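Local coordinates for cytosine deaminase (Klebsiella pneumoniae, PDB 4R88), which catalyses the hydrolytic deamination of cytosine to uracil and ammonia, probably with a bound metal as in other amidohydrolases, at residues 62-67 and 311-316. Numbering follows the deposited sequence.
Sequences TLTAGE and QDPWYP. With 1LD (5-fluorocytosine), chain S.
Three successive backbone N atoms, those of Leu63, Thr64 and Ala65, crowd round the carbonyl O of Gln311. Ala65 N donates a hydrogen bond to Gln311 O, 2.9 Å, with the donor 45° above the carbonyl plane. Thr64 N lies 3.0 Å from Gln311 O. Ala65 CB packs against the Gln311-Asp312 peptide and lies 3.4 Å from Asp312 O. Beside this, Leu63 CD2 touches the amide of Gln311, 3.4 Å from OE1. With chi1 at 67°, Thr64 OG1 is tucked over its own backbone. There it meets Pro313 CD at 3.4 Å and is hydrogen-bonded to Ala61 O. Asp312 OD2 accepts a hydrogen bond from Trp314 N, 2.9 Å, closing an Asx turn, while OD1 is hydrogen-bonded to Ser309 OG. Trp314, at the end of this turn, lines the pocket that holds 5-fluorocytosine, consistent with the active site. One face of the Trp314 indole stacks against the ligand, with C6 3.2 Å from the ring plane and over its centre; Pro313 CB approaches the opposite face. The contact thus joins two loops of the TIM-barrel amidohydrolase fold, which follow strands 46-57 and 303-305. Helix 92-108 packs on Leu63 and Thr64, and helix 76-87 on Thr64, Pro313 and Trp314.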
loop_
_atom_site.group_PDB
_atom_site.type_symbol
_atom_site.label_atom_id
_atom_site.label_comp_id
_atom_site.label_asym_id
_atom_site.label_seq_id
_atom_site.Cartn_x
_atom_site.Cartn_y
_atom_site.Cartn_z
ATOM N N THR B 62 -6.484 11.487 -16.661
ATOM C CA THR B 62 -7.086 10.390 -15.899
ATOM C C THR B 62 -7.929 9.460 -16.782
ATOM O O THR B 62 -8.571 9.907 -17.730
ATOM C CB THR B 62 -7.929 10.902 -14.691
ATOM O OG1 THR B 62 -8.251 9.803 -13.822
ATOM C CG2 THR B 62 -9.212 11.562 -15.160
ATOM N N LEU B 63 -7.881 8.166 -16.482
ATOM C CA LEU B 63 -8.699 7.160 -17.164
ATOM C C LEU B 63 -8.338 6.958 -18.645
ATOM O O LEU B 63 -9.190 6.564 -19.435
ATOM C CB LEU B 63 -10.194 7.488 -17.011
ATOM C CG LEU B 63 -10.706 7.699 -15.582
ATOM C CD1 LEU B 63 -12.196 8.036 -15.577
ATOM C CD2 LEU B 63 -10.408 6.467 -14.697
ATOM N N THR B 64 -7.086 7.225 -19.019
ATOM C CA THR B 64 -6.627 6.986 -20.394
ATOM C C THR B 64 -5.494 5.954 -20.483
ATOM O O THR B 64 -4.824 5.872 -21.510
ATOM C CB THR B 64 -6.090 8.271 -21.072
ATOM O OG1 THR B 64 -4.887 8.695 -20.418
ATOM C CG2 THR B 64 -7.118 9.400 -21.041
ATOM N N ALA B 65 -5.256 5.193 -19.412
ATOM C CA ALA B 65 -4.216 4.156 -19.442
ATOM C C ALA B 65 -4.459 3.178 -20.586
ATOM O O ALA B 65 -5.536 2.608 -20.693
ATOM C CB ALA B 65 -4.162 3.406 -18.126
ATOM N N GLY B 66 -3.455 2.981 -21.436
ATOM C CA GLY B 66 -3.585 2.044 -22.539
ATOM C C GLY B 66 -4.065 2.648 -23.861
ATOM O O GLY B 66 -4.191 1.935 -24.852
ATOM N N GLU B 67 -4.339 3.951 -23.890
ATOM C CA GLU B 67 -4.817 4.598 -25.120
ATOM C C GLU B 67 -3.766 5.549 -25.679
ATOM O O GLU B 67 -3.398 6.520 -25.017
ATOM C CB GLU B 67 -6.094 5.397 -24.850
ATOM C CG GLU B 67 -7.149 4.670 -24.037
ATOM C CD GLU B 67 -8.335 5.561 -23.705
ATOM O OE1 GLU B 67 -8.194 6.797 -23.820
ATOM O OE2 GLU B 67 -9.405 5.031 -23.330
ATOM N N GLN B 311 -5.215 5.670 -13.294
ATOM C CA GLN B 311 -5.403 4.923 -14.539
ATOM C C GLN B 311 -5.012 5.732 -15.774
ATOM O O GLN B 311 -5.819 5.927 -16.689
ATOM C CB GLN B 311 -6.842 4.401 -14.647
ATOM C CG GLN B 311 -7.237 3.491 -13.466
ATOM C CD GLN B 311 -8.714 3.159 -13.453
ATOM O OE1 GLN B 311 -9.505 3.826 -12.791
ATOM N NE2 GLN B 311 -9.090 2.116 -14.175
ATOM N N ASP B 312 -3.767 6.197 -15.788
ATOM C CA ASP B 312 -3.313 7.129 -16.817
ATOM C C ASP B 312 -2.015 6.603 -17.478
ATOM O O ASP B 312 -1.610 5.480 -17.166
ATOM C CB ASP B 312 -3.268 8.564 -16.221
ATOM C CG ASP B 312 -2.043 8.840 -15.379
ATOM O OD1 ASP B 312 -1.988 9.973 -14.813
ATOM O OD2 ASP B 312 -1.141 7.966 -15.277
ATOM N N PRO B 313 -1.386 7.360 -18.410
ATOM C CA PRO B 313 -0.211 6.762 -19.068
ATOM C C PRO B 313 0.956 6.383 -18.140
ATOM O O PRO B 313 1.818 5.608 -18.529
ATOM C CB PRO B 313 0.260 7.865 -20.026
ATOM C CG PRO B 313 -0.958 8.676 -20.299
ATOM C CD PRO B 313 -1.751 8.657 -19.019
ATOM N N TRP B 314 0.987 6.938 -16.939
ATOM C CA TRP B 314 2.103 6.720 -16.034
ATOM C C TRP B 314 1.808 5.659 -14.987
ATOM O O TRP B 314 2.720 5.037 -14.463
ATOM C CB TRP B 314 2.455 8.038 -15.339
ATOM C CG TRP B 314 2.982 9.015 -16.319
ATOM C CD1 TRP B 314 4.276 9.115 -16.767
ATOM C CD2 TRP B 314 2.233 10.010 -17.020
ATOM N NE1 TRP B 314 4.376 10.130 -17.694
ATOM C CE2 TRP B 314 3.136 10.693 -17.869
ATOM C CE3 TRP B 314 0.892 10.404 -17.004
ATOM C CZ2 TRP B 314 2.736 11.739 -18.690
ATOM C CZ3 TRP B 314 0.498 11.449 -17.827
ATOM C CH2 TRP B 314 1.416 12.103 -18.654
ATOM N N TYR B 315 0.530 5.446 -14.690
ATOM C CA TYR B 315 0.165 4.657 -13.518
ATOM C C TYR B 315 -1.149 3.924 -13.762
ATOM O O TYR B 315 -2.171 4.556 -13.992
ATOM C CB TYR B 315 0.072 5.589 -12.309
ATOM C CG TYR B 315 -0.211 4.896 -10.995
ATOM C CD1 TYR B 315 -1.505 4.847 -10.478
ATOM C CD2 TYR B 315 0.809 4.293 -10.272
ATOM C CE1 TYR B 315 -1.776 4.216 -9.280
ATOM C CE2 TYR B 315 0.549 3.658 -9.067
ATOM C CZ TYR B 315 -0.750 3.627 -8.581
ATOM O OH TYR B 315 -1.021 3.000 -7.396
ATOM N N PRO B 316 -1.128 2.585 -13.726
ATOM C CA PRO B 316 -2.310 1.843 -14.176
ATOM C C PRO B 316 -3.361 1.597 -13.099
ATOM O O PRO B 316 -4.435 1.114 -13.429
ATOM C CB PRO B 316 -1.726 0.502 -14.614
ATOM C CG PRO B 316 -0.587 0.297 -13.670
ATOM C CD PRO B 316 0.003 1.685 -13.426
HETATM N N1 1LD S . 3.665 13.875 -15.902
HETATM C C6 1LD S . 2.681 13.067 -15.462
HETATM C C2 1LD S . 4.850 13.888 -15.272
HETATM O O2 1LD S . 5.847 14.724 -15.726
HETATM N N3 1LD S . 5.106 13.114 -14.204
HETATM C C4 1LD S . 4.155 12.288 -13.734
HETATM N N4 1LD S . 4.445 11.462 -12.601
HETATM C C5 1LD S . 2.899 12.242 -14.359
HETATM F F 1LD S . 1.931 11.439 -13.911
#